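Local coordinates for protein TIR domain-containing adapter molecule 1 (Homo sapiens, PDB 4BSX) that acts as an adaptor in Toll-like receptor signalling that induces interferon-beta, at residues C112-S115 against M116-V119. The protein carries 2 engineered substitutions. Numbering follows the deposited sequence.
Sequences CPAS and MRDV. Engineered in segment 116-119: Met116 (natural residue Leu).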
# COMPACT_ATOMS: atom_id res chain seq x y z
N CYS A 112 0.09 -13.59 0.77
CA CYS A 112 -1.31 -13.66 1.24
C CYS A 112 -2.25 -14.17 0.14
O CYS A 112 -1.93 -14.14 -1.04
CB CYS A 112 -1.79 -12.30 1.73
SG CYS A 112 -2.31 -11.24 0.39
N PRO A 113 -3.43 -14.69 0.52
CA PRO A 113 -4.35 -15.25 -0.49
C PRO A 113 -4.97 -14.19 -1.39
O PRO A 113 -5.15 -13.05 -0.96
CB PRO A 113 -5.43 -15.91 0.35
CG PRO A 113 -5.33 -15.28 1.68
CD PRO A 113 -3.91 -14.90 1.89
N ALA A 114 -5.27 -14.58 -2.62
CA ALA A 114 -5.81 -13.69 -3.63
C ALA A 114 -7.19 -13.16 -3.23
O ALA A 114 -7.62 -12.10 -3.69
CB ALA A 114 -5.90 -14.38 -4.95
N SER A 115 -7.87 -13.90 -2.37
CA SER A 115 -9.18 -13.50 -1.91
C SER A 115 -9.05 -12.23 -1.08
O SER A 115 -10.01 -11.47 -0.97
CB SER A 115 -9.82 -14.62 -1.08
OG SER A 115 -9.31 -14.63 0.24
N MSE A 116 -7.88 -11.99 -0.48
CA MSE A 116 -7.69 -10.79 0.35
C MSE A 116 -7.52 -9.57 -0.55
O MSE A 116 -8.00 -8.49 -0.22
CB MSE A 116 -6.51 -10.92 1.31
CG MSE A 116 -6.78 -11.67 2.65
SE MSE A 116 -8.42 -11.11 3.64
CE MSE A 116 -9.76 -12.33 2.85
N ARG A 117 -6.86 -9.74 -1.69
CA ARG A 117 -6.82 -8.68 -2.68
C ARG A 117 -8.22 -8.30 -3.16
O ARG A 117 -8.48 -7.13 -3.41
CB ARG A 117 -6.03 -9.13 -3.89
CG ARG A 117 -6.03 -8.10 -5.03
CD ARG A 117 -5.56 -8.74 -6.31
NE ARG A 117 -6.42 -9.87 -6.62
CZ ARG A 117 -6.03 -10.97 -7.23
NH1 ARG A 117 -4.77 -11.11 -7.64
NH2 ARG A 117 -6.91 -11.95 -7.42
N ASP A 118 -9.08 -9.30 -3.34
CA ASP A 118 -10.41 -9.11 -3.92
C ASP A 118 -11.25 -8.29 -2.97
O ASP A 118 -11.91 -7.31 -3.35
CB ASP A 118 -11.10 -10.47 -4.12
CG ASP A 118 -10.55 -11.26 -5.30
OD1 ASP A 118 -9.75 -10.72 -6.10
OD2 ASP A 118 -10.94 -12.43 -5.45
N VAL A 119 -11.24 -8.71 -1.72
CA VAL A 119 -11.95 -8.00 -0.67
C VAL A 119 -11.48 -6.54 -0.62
O VAL A 119 -12.31 -5.63 -0.55
CB VAL A 119 -11.72 -8.66 0.70
CG1 VAL A 119 -12.26 -7.79 1.83
CG2 VAL A 119 -12.37 -10.03 0.71
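The first turn of helix 114-130 forms here, where the chain leaves an extended approach at Cys112 and Pro113. Met116 N donates to Pro113 O at 3.0 Å, an i+3 bond that closes the opening turn. Regular i+4 bonding follows. Asp118 N reaches Ala114 O at 3.2 Å, and Val119 N reaches Ser115 O at 3.1 Å; the second bond is the straighter, with an N-H...O angle of 169°.

Met116 is an engineered residue, leucine in the natural sequence, and is present as selenomethionine. Its side chain runs beside the Pro113 ring and points the same way, with Met116 CG and Pro113 CG 4.0 Å apart. Bends at chi2 and chi3 fold the chain back, and the end methyl, Met116 CE, comes 3.5 Å from Ser115 OG. Cys112 SG makes a looser apolar contact with the CB of Met116.

On another side of the turn, Arg117 CG is anti to its backbone N (chi1 176°) and the chain bends at chi3. This lays one face of the guanidinium over Ala114 CB, which is 3.6 Å from Arg117 NH2. Asp118 OD1 meets the guanidinium edge in its plane. This one carboxylate oxygen takes weak bonds from both NE and NH2 of Arg117, part of a salt bridge between neighbours in sequence.

The turn lies at the surface of the all-helical domain. Cys112 and Met116 touch Tyr103 of helix 96-108, and Arg117 touches His104 there. Arg117 and Asp118 also pack on Cys147 of helix 136-147, and Asp118 OD2 accepts a weak hydrogen bond from Trp149 NE1. The start of helix 114-130 thus contacts both helices 96-108 and 136-147.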